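Side-chain contacts in regulatory protein YycH-like domain-containing protein (Eubacterium rectale, PDB 5COZ), which is of unknown function but carries a YycH-like regulatory domain and is probably a membrane-anchored lipoprotein: residues Tyr107-Asn112 with Ile118-Asp123; Tyr305-Asp310 with Tyr315-Val320. All coordinates share one frame; numbering follows the deposited sequence.

Interaction 1 (Tyr107-Asn112 with Ile118-Asp123); sequences YLWDNN and IAIRND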
ATOM      1  N   TYR A 107     -11.692  20.596  -2.280  1.00  9.80           N
ATOM      2  CA  TYR A 107     -10.931  21.825  -2.474  1.00  9.59           C
ATOM      3  C   TYR A 107      -9.817  21.596  -3.439  1.00 12.82           C
ATOM      4  O   TYR A 107      -9.096  20.599  -3.319  1.00 13.12           O
ATOM      5  CB  TYR A 107     -10.345  22.334  -1.163  1.00 10.11           C
ATOM      6  CG  TYR A 107     -11.372  22.863  -0.208  1.00  9.77           C
ATOM      7  CD1 TYR A 107     -11.745  24.204  -0.229  1.00 11.56           C
ATOM      8  CD2 TYR A 107     -11.979  22.028   0.727  1.00  9.20           C
ATOM      9  CE1 TYR A 107     -12.668  24.707   0.677  1.00 10.41           C
ATOM     10  CE2 TYR A 107     -12.910  22.520   1.641  1.00 10.41           C
ATOM     11  CZ  TYR A 107     -13.257  23.860   1.603  1.00 13.10           C
ATOM     12  OH  TYR A 107     -14.172  24.364   2.499  1.00 15.26           O
ATOM     13  N   LEU A 108      -9.641  22.531  -4.362  1.00 10.54           N
ATOM     14  CA  LEU A 108      -8.586  22.462  -5.360  1.00 11.42           C
ATOM     15  C   LEU A 108      -7.773  23.719  -5.386  1.00 12.52           C
ATOM     16  O   LEU A 108      -8.322  24.820  -5.261  1.00 12.44           O
ATOM     17  CB  LEU A 108      -9.171  22.244  -6.779  1.00 12.87           C
ATOM     18  CG  LEU A 108     -10.204  21.105  -6.933  1.00 20.14           C
ATOM     19  CD1 LEU A 108     -10.682  21.013  -8.365  1.00 22.81           C
ATOM     20  CD2 LEU A 108      -9.620  19.763  -6.568  1.00 24.44           C
ATOM     21  N   TRP A 109      -6.469  23.575  -5.640  1.00 10.66           N
ATOM     22  CA  TRP A 109      -5.555  24.702  -5.862  1.00 10.51           C
ATOM     23  C   TRP A 109      -4.771  24.383  -7.109  1.00 12.13           C
ATOM     24  O   TRP A 109      -4.120  23.340  -7.170  1.00 12.20           O
ATOM     25  CB  TRP A 109      -4.605  24.945  -4.677  1.00  9.65           C
ATOM     26  CG  TRP A 109      -5.296  25.451  -3.462  1.00  9.13           C
ATOM     27  CD1 TRP A 109      -5.416  26.755  -3.070  1.00 11.63           C
ATOM     28  CD2 TRP A 109      -5.967  24.670  -2.478  1.00  8.85           C
ATOM     29  NE1 TRP A 109      -6.122  26.833  -1.897  1.00 10.75           N
ATOM     30  CE2 TRP A 109      -6.432  25.563  -1.482  1.00 10.79           C
ATOM     31  CE3 TRP A 109      -6.158  23.281  -2.290  1.00  9.67           C
ATOM     32  CZ2 TRP A 109      -7.102  25.121  -0.334  1.00 10.44           C
ATOM     33  CZ3 TRP A 109      -6.799  22.845  -1.138  1.00 10.54           C
ATOM     34  CH2 TRP A 109      -7.301  23.764  -0.199  1.00 10.52           C
ATOM     35  N   ASP A 110      -4.848  25.249  -8.110  1.00 11.54           N
ATOM     36  CA  ASP A 110      -4.175  24.975  -9.366  1.00 13.25           C
ATOM     37  C   ASP A 110      -3.296  26.120  -9.799  1.00 17.15           C
ATOM     38  O   ASP A 110      -3.699  27.283  -9.733  1.00 16.41           O
ATOM     39  CB  ASP A 110      -5.255  24.732 -10.448  1.00 16.26           C
ATOM     40  CG  ASP A 110      -5.979  23.420 -10.261  1.00 27.24           C
ATOM     41  OD1 ASP A 110      -5.411  22.379 -10.634  1.00 28.43           O
ATOM     42  OD2 ASP A 110      -7.089  23.430  -9.681  1.00 29.73           O
ATOM     43  N   ASN A 111      -2.091  25.790 -10.256  1.00 18.17           N
ATOM     44  CA  ASN A 111      -1.221  26.776 -10.879  1.00 20.30           C
ATOM     45  C   ASN A 111      -1.364  26.493 -12.355  1.00 25.22           C
ATOM     46  O   ASN A 111      -0.853  25.490 -12.854  1.00 23.23           O
ATOM     47  CB  ASN A 111       0.211  26.690 -10.361  1.00 20.08           C
ATOM     48  CG  ASN A 111       1.115  27.741 -10.963  1.00 32.54           C
ATOM     49  OD1 ASN A 111       0.822  28.321 -12.005  1.00 23.18           O
ATOM     50  ND2 ASN A 111       2.250  27.969 -10.338  1.00 27.51           N
ATOM     51  N   ASN A 112      -2.141  27.319 -13.050  1.00 24.28           N
ATOM     52  CA  ASN A 112      -2.430  27.094 -14.463  1.00 24.95           C
ATOM     53  C   ASN A 112      -1.211  27.370 -15.384  1.00 30.72           C
ATOM     54  O   ASN A 112      -1.209  26.904 -16.520  1.00 31.85           O
ATOM     55  CB  ASN A 112      -3.646  27.913 -14.883  1.00 28.88           C
ATOM     56  CG  ASN A 112      -4.886  27.606 -14.061  1.00 48.11           C
ATOM     57  OD1 ASN A 112      -5.391  28.460 -13.324  1.00 47.94           O
ATOM     58  ND2 ASN A 112      -5.368  26.365 -14.117  1.00 32.24           N
ATOM     59  N   ILE A 118      -3.058  20.811  -6.236  1.00  9.90           N
ATOM     60  CA  ILE A 118      -3.394  20.185  -4.972  1.00  7.95           C
ATOM     61  C   ILE A 118      -4.893  19.925  -4.976  1.00  9.62           C
ATOM     62  O   ILE A 118      -5.655  20.818  -5.353  1.00 11.11           O
ATOM     63  CB  ILE A 118      -2.950  21.016  -3.751  1.00 10.20           C
ATOM     64  CG1 ILE A 118      -1.420  21.225  -3.730  1.00 10.07           C
ATOM     65  CG2 ILE A 118      -3.469  20.385  -2.418  1.00 10.02           C
ATOM     66  CD1 ILE A 118      -0.982  22.229  -2.680  1.00 13.82           C
ATOM     67  N   ALA A 119      -5.332  18.726  -4.570  1.00  8.55           N
ATOM     68  CA  ALA A 119      -6.749  18.430  -4.473  1.00  8.37           C
ATOM     69  C   ALA A 119      -6.974  17.734  -3.168  1.00 10.33           C
ATOM     70  O   ALA A 119      -6.312  16.731  -2.890  1.00 11.37           O
ATOM     71  CB  ALA A 119      -7.181  17.529  -5.629  1.00 10.30           C
ATOM     72  N   ILE A 120      -7.915  18.240  -2.359  1.00  7.37           N
ATOM     73  CA  ILE A 120      -8.201  17.614  -1.079  1.00  7.41           C
ATOM     74  C   ILE A 120      -9.698  17.303  -1.007  1.00 11.09           C
ATOM     75  O   ILE A 120     -10.511  18.197  -1.217  1.00 11.50           O
ATOM     76  CB  ILE A 120      -7.732  18.470   0.126  1.00  8.87           C
ATOM     77  CG1 ILE A 120      -6.233  18.774   0.013  1.00  9.15           C
ATOM     78  CG2 ILE A 120      -8.073  17.764   1.455  1.00  9.23           C
ATOM     79  CD1 ILE A 120      -5.747  19.817   1.048  1.00  9.76           C
ATOM     80  N   ARG A 121     -10.032  16.041  -0.711  1.00 10.63           N
ATOM     81  CA  ARG A 121     -11.408  15.561  -0.554  1.00 11.23           C
ATOM     82  C   ARG A 121     -11.574  15.044   0.885  1.00 12.56           C
ATOM     83  O   ARG A 121     -10.630  15.119   1.681  1.00 11.83           O
ATOM     84  CB  ARG A 121     -11.683  14.414  -1.564  1.00 14.99           C
ATOM     85  CG  ARG A 121     -11.824  14.809  -3.021  1.00 35.13           C
ATOM     86  CD  ARG A 121     -12.058  13.590  -3.907  1.00 51.70           C
ATOM     87  NE  ARG A 121     -13.419  13.057  -3.785  1.00 68.98           N
ATOM     88  CZ  ARG A 121     -13.753  11.992  -3.059  1.00 88.51           C
ATOM     89  NH1 ARG A 121     -12.825  11.324  -2.382  1.00 77.44           N
ATOM     90  NH2 ARG A 121     -15.015  11.589  -3.004  1.00 76.56           N
ATOM     91  N   ASN A 122     -12.712  14.416   1.210  1.00 11.46           N
ATOM     92  CA  ASN A 122     -12.883  13.912   2.574  1.00 11.70           C
ATOM     93  C   ASN A 122     -11.890  12.799   2.943  1.00 14.66           C
ATOM     94  O   ASN A 122     -11.418  12.776   4.080  1.00 14.38           O
ATOM     95  CB  ASN A 122     -14.329  13.412   2.790  1.00 12.49           C
ATOM     96  CG  ASN A 122     -14.784  12.384   1.774  1.00 26.44           C
ATOM     97  OD1 ASN A 122     -14.741  12.609   0.570  1.00 22.29           O
ATOM     98  ND2 ASN A 122     -15.220  11.223   2.239  1.00 27.60           N
ATOM     99  N   ASP A 123     -11.546  11.898   1.998  1.00 11.18           N
ATOM    100  CA  ASP A 123     -10.714  10.749   2.336  1.00 11.38           C
ATOM    101  C   ASP A 123      -9.508  10.586   1.429  1.00 14.67           C
ATOM    102  O   ASP A 123      -8.974   9.476   1.309  1.00 14.49           O
ATOM    103  CB  ASP A 123     -11.563   9.465   2.277  1.00 12.97           C
ATOM    104  CG  ASP A 123     -12.101   9.149   0.889  1.00 17.01           C
ATOM    105  OD1 ASP A 123     -12.063  10.043   0.009  1.00 17.21           O
ATOM    106  OD2 ASP A 123     -12.593   8.020   0.686  1.00 22.96           O
TER
HETATM  107  O   HOH W   1      -6.543  20.642  -8.246  1.00 19.32           O
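W109 carries CG beside its backbone N and anti to its carbonyl carbon (chi1 -69°), and with chi2 at -96° the six-membered ring is turned toward the partner strand. CG2 of I118 is anti to its backbone N; I120 sends CD1 out along an extended CG1 arm that lies beside its backbone N. Both methyls reach the same side of the indole. I118 CG2 lies 4.0 Å from W109 CE3, and I120 CD1 lies 3.9 Å from W109 CZ3. Both methyls come at a slant to the ring. With Y107 they form the buried face of this beta hairpin.

The strands run antiparallel, at 178° to each other. Y107 with I120 and W109 with I118 are hydrogen-bonded pairs, each closed by two backbone bonds. The bonds of the first pair are the straighter: I120 N donates to Y107 O at 2.8 Å and Y107 N to I120 O at 2.9 Å.

L108 and A119 are the non-hydrogen-bonded pair between them, with side chains on the other face. L108 CD2 presses on A119 CB at 3.4 Å, tighter than ordinary van der Waals contact. The CA-H groups of L108 and A119 point at I118 O and Y107 O. A water can donate to I118 O at 3.0 Å and weakly to D110 OD1, but it has more acceptors near it than protons to give.

The hairpin is part of an antiparallel sheet. Strand 95-101 pairs with the outer edge of strand 104-111, and strand 125-128 with that of strand 116-120. Helix 73-87 covers the W109 face: Y77 meets the indole edge-to-face, M80 touches W109, and A84 touches I118. On the opposite face L108 rests on S97 and R99 of strand 95-101.

Interaction 2 (Tyr305-Asp310 with Tyr315-Val320); sequences YMLFAD and YDIKPV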
ATOM      1  N   TYR A 305      -3.786  -4.255   9.850  1.00  5.53           N
ATOM      2  CA  TYR A 305      -5.027  -3.906  10.519  1.00  5.37           C
ATOM      3  C   TYR A 305      -6.098  -3.675   9.473  1.00  7.50           C
ATOM      4  O   TYR A 305      -6.006  -2.731   8.676  1.00  8.34           O
ATOM      5  CB  TYR A 305      -4.844  -2.617  11.343  1.00  5.83           C
ATOM      6  CG  TYR A 305      -4.515  -2.814  12.804  1.00  5.71           C
ATOM      7  CD1 TYR A 305      -5.281  -3.656  13.607  1.00  5.62           C
ATOM      8  CD2 TYR A 305      -3.502  -2.084  13.412  1.00  5.51           C
ATOM      9  CE1 TYR A 305      -5.049  -3.761  14.984  1.00  6.20           C
ATOM     10  CE2 TYR A 305      -3.267  -2.171  14.790  1.00  6.56           C
ATOM     11  CZ  TYR A 305      -4.048  -3.005  15.571  1.00  7.66           C
ATOM     12  OH  TYR A 305      -3.826  -3.068  16.928  1.00  7.83           O
HETATM   13  N   MSE A 306      -7.139  -4.505   9.504  1.00  6.00           N
HETATM   14  CA  MSE A 306      -8.240  -4.337   8.562  1.00  6.11           C
HETATM   15  C   MSE A 306      -9.337  -3.508   9.218  1.00  7.81           C
HETATM   16  O   MSE A 306      -9.605  -3.661  10.414  1.00  6.68           O
HETATM   17  CB  MSE A 306      -8.790  -5.689   8.112  1.00  7.13           C
HETATM   18  CG  MSE A 306      -9.885  -5.532   7.069  1.00  8.75           C
HETATM   19 SE   MSE A 306     -10.231  -7.187   6.132  0.75 11.54          SE
HETATM   20  CE  MSE A 306      -8.776  -7.111   4.899  1.00 11.17           C
ATOM     21  N   LEU A 307      -9.934  -2.619   8.416  1.00  7.26           N
ATOM     22  CA  LEU A 307     -11.060  -1.829   8.871  0.60  7.94           C
ATOM     23  C   LEU A 307     -12.363  -2.387   8.370  1.00  8.99           C
ATOM     24  O   LEU A 307     -12.483  -2.764   7.193  1.00  9.02           O
ATOM     25  CB  LEU A 307     -10.943  -0.406   8.415  0.60  8.17           C
ATOM     26  CG  LEU A 307      -9.766   0.369   8.950  0.60 12.71           C
ATOM     27  CD1 LEU A 307     -10.044   1.724   8.792  0.60 13.80           C
ATOM     28  CD2 LEU A 307      -9.609   0.227  10.438  0.60 15.99           C
ATOM     29  N   PHE A 308     -13.355  -2.436   9.284  1.00  7.77           N
ATOM     30  CA  PHE A 308     -14.680  -2.937   8.947  1.00  8.08           C
ATOM     31  C   PHE A 308     -15.673  -1.848   9.259  1.00 11.73           C
ATOM     32  O   PHE A 308     -15.760  -1.406  10.422  1.00 10.96           O
ATOM     33  CB  PHE A 308     -14.988  -4.222   9.745  1.00  9.34           C
ATOM     34  CG  PHE A 308     -14.023  -5.353   9.498  1.00  9.48           C
ATOM     35  CD1 PHE A 308     -14.220  -6.239   8.440  1.00 10.86           C
ATOM     36  CD2 PHE A 308     -12.875  -5.495  10.274  1.00  9.95           C
ATOM     37  CE1 PHE A 308     -13.332  -7.287   8.213  1.00 12.35           C
ATOM     38  CE2 PHE A 308     -11.989  -6.536  10.046  1.00 12.68           C
ATOM     39  CZ  PHE A 308     -12.230  -7.436   9.026  1.00 11.03           C
ATOM     40  N   ALA A 309     -16.436  -1.409   8.251  1.00  8.88           N
ATOM     41  CA  ALA A 309     -17.415  -0.342   8.493  1.00  9.17           C
ATOM     42  C   ALA A 309     -18.366  -0.702   9.632  1.00 13.23           C
ATOM     43  O   ALA A 309     -18.806  -1.850   9.754  1.00 12.24           O
ATOM     44  CB  ALA A 309     -18.194  -0.052   7.219  1.00 10.86           C
ATOM     45  N   ASP A 310     -18.618   0.272  10.524  1.00 11.69           N
ATOM     46  CA  ASP A 310     -19.490   0.028  11.657  1.00 12.96           C
ATOM     47  C   ASP A 310     -20.742   0.879  11.490  1.00 21.20           C
ATOM     48  O   ASP A 310     -21.765   0.360  11.047  1.00 24.07           O
ATOM     49  CB  ASP A 310     -18.743   0.295  12.988  1.00 14.05           C
ATOM     50  CG  ASP A 310     -19.541   0.053  14.267  1.00 24.20           C
ATOM     51  OD1 ASP A 310     -20.631  -0.571  14.187  1.00 25.73           O
ATOM     52  OD2 ASP A 310     -19.054   0.439  15.338  1.00 28.06           O
ATOM     53  N   TYR A 315     -15.284   2.695  12.378  1.00  9.88           N
ATOM     54  CA  TYR A 315     -14.927   1.390  11.850  1.00  8.51           C
ATOM     55  C   TYR A 315     -14.376   0.543  12.946  1.00  9.38           C
ATOM     56  O   TYR A 315     -13.714   1.079  13.835  1.00  9.67           O
ATOM     57  CB  TYR A 315     -13.807   1.555  10.784  1.00  8.76           C
ATOM     58  CG  TYR A 315     -14.148   2.425   9.600  1.00  8.76           C
ATOM     59  CD1 TYR A 315     -14.190   3.809   9.716  1.00  9.90           C
ATOM     60  CD2 TYR A 315     -14.413   1.865   8.356  1.00  8.73           C
ATOM     61  CE1 TYR A 315     -14.527   4.616   8.630  1.00 11.66           C
ATOM     62  CE2 TYR A 315     -14.729   2.658   7.256  1.00 10.04           C
ATOM     63  CZ  TYR A 315     -14.822   4.036   7.409  1.00 14.50           C
ATOM     64  OH  TYR A 315     -15.117   4.850   6.334  1.00 16.03           O
ATOM     65  N   ASP A 316     -14.566  -0.773  12.879  1.00  7.51           N
ATOM     66  CA  ASP A 316     -13.863  -1.690  13.764  1.00  7.70           C
ATOM     67  C   ASP A 316     -12.496  -1.914  13.140  1.00  9.97           C
ATOM     68  O   ASP A 316     -12.413  -2.059  11.906  1.00 12.19           O
ATOM     69  CB  ASP A 316     -14.595  -3.024  13.878  1.00  9.06           C
ATOM     70  CG  ASP A 316     -15.816  -2.915  14.763  1.00 15.36           C
ATOM     71  OD1 ASP A 316     -15.644  -2.828  15.996  1.00 18.04           O
ATOM     72  OD2 ASP A 316     -16.942  -2.934  14.223  1.00 19.83           O
ATOM     73  N   ILE A 317     -11.446  -1.940  13.941  1.00  7.16           N
ATOM     74  CA  ILE A 317     -10.085  -2.183  13.455  1.00  6.95           C
ATOM     75  C   ILE A 317      -9.605  -3.478  14.097  1.00  9.11           C
ATOM     76  O   ILE A 317      -9.637  -3.591  15.330  1.00  8.83           O
ATOM     77  CB  ILE A 317      -9.150  -0.976  13.710  1.00  8.52           C
ATOM     78  CG1 ILE A 317      -7.749  -1.232  13.134  1.00  9.68           C
ATOM     79  CG2 ILE A 317      -9.090  -0.502  15.194  1.00  9.55           C
ATOM     80  CD1 ILE A 317      -6.863   0.018  13.072  1.00 12.06           C
ATOM     81  N   LYS A 318      -9.257  -4.489  13.261  1.00  6.79           N
ATOM     82  CA  LYS A 318      -8.898  -5.796  13.814  1.00  7.17           C
ATOM     83  C   LYS A 318      -7.705  -6.323  13.069  1.00  7.74           C
ATOM     84  O   LYS A 318      -7.595  -6.087  11.852  1.00  7.46           O
ATOM     85  CB  LYS A 318     -10.075  -6.791  13.662  1.00 10.57           C
ATOM     86  CG  LYS A 318     -11.327  -6.338  14.446  1.00 13.35           C
ATOM     87  CD  LYS A 318     -12.472  -7.347  14.349  1.00 17.76           C
ATOM     88  CE  LYS A 318     -12.199  -8.584  15.193  1.00 30.73           C
ATOM     89  NZ  LYS A 318     -13.238  -9.638  15.002  1.00 39.90           N
ATOM     90  N   PRO A 319      -6.808  -7.064  13.734  1.00  5.43           N
ATOM     91  CA  PRO A 319      -5.635  -7.569  13.013  1.00  5.23           C
ATOM     92  C   PRO A 319      -5.981  -8.752  12.132  1.00  8.19           C
ATOM     93  O   PRO A 319      -6.800  -9.623  12.502  1.00  7.21           O
ATOM     94  CB  PRO A 319      -4.685  -8.009  14.140  1.00  6.70           C
ATOM     95  CG  PRO A 319      -5.628  -8.421  15.274  1.00  9.16           C
ATOM     96  CD  PRO A 319      -6.755  -7.411  15.175  1.00  7.11           C
ATOM     97  N   VAL A 320      -5.313  -8.795  10.990  1.00  6.18           N
ATOM     98  CA  VAL A 320      -5.441  -9.880  10.029  1.00  4.52           C
ATOM     99  C   VAL A 320      -4.052 -10.300   9.571  1.00  6.69           C
ATOM    100  O   VAL A 320      -3.114  -9.490   9.559  1.00  6.33           O
ATOM    101  CB  VAL A 320      -6.325  -9.484   8.788  1.00  6.77           C
ATOM    102  CG1 VAL A 320      -7.765  -9.244   9.216  1.00  6.76           C
ATOM    103  CG2 VAL A 320      -5.770  -8.273   8.019  1.00  7.23           C
TER
HETATM  104  O   HOH W   2     -17.910  -3.636  11.815  1.00 23.84           O
HETATM  105  O   HOH W   3     -19.300  -3.311  15.473  1.00 34.84           O
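A long antiparallel beta hairpin, strands 295-311 and 314-330, holds this contact close to its turn. The short segments lie at 156° to each other. M306 with K318 and F308 with D316 are hydrogen-bonded pairs. The F308 and D316 backbones bond both ways at 2.8 Å, F308 N to D316 O and D316 N to F308 O.

I317 meets Y305 on the buried face. Its CG1 is anti to the backbone N (chi1 -177°), and this carries CD1 over one face of the Y305 ring as a CH-pi contact, 4.1 Å from the ring centroid. I317 CG1 also presses on Y305 CD1 at 3.5 Å. P319 lies slantwise to the ring, its CD 4.0 Å from Y305 CE1. The Y305 hydroxyl bonds to K60 O. Replacing the tyrosine by alanine removes ring and hydroxyl, and would probably leave K60 O without this partner and open a gap beside I317 and P319.

F308 and K318 cross at about a right angle on the other face. K318 CB stands at the ring edge, 4.1 Å from F308 CE2. Selenomethionine M306 packs its CB on V320 CG1 at 3.9 Å.

Near the turn, D310 OD2 and D316 OD2 are 4.1 Å apart. K63 forms salt bridges with both carboxylates, through D310 OD2 and D316 OD1, and probably offsets their like charges. Two waters donate to D316 OD2; one can also bond A309 O, though more acceptors lie near it than it has protons, and the other makes a weak bond to D310 OD1.

Strand 58-66 pairs with strand 314-330 through V64 and G62. V220 of strand 211-220 packs on Y305 and I317, while W264 of strand 262-272 touches I317. Y262 of that strand and Y237 meet the Y315 ring edge-to-face.

Interactions 1 and 2 are both antiparallel hairpin contacts, one in each of two separate sheets. Interaction 1 closes along the chain before interaction 2 opens. Their centres are 29 Å apart. Their nearest atoms come to about 7 Å, so the two do not touch. The centre of interaction 1 lies about 22 Å from the centre of the chain, that of interaction 2 about 16 Å. Strand 211-220 gives an indirect tie: it belongs to the same antiparallel sheet as interaction 1, and its V220 packs on interaction 2. The sodium ion, bound by Q208 and D210, uses no residue of either contact. The function of the protein is unknown, so neither contact can be tied to an active site.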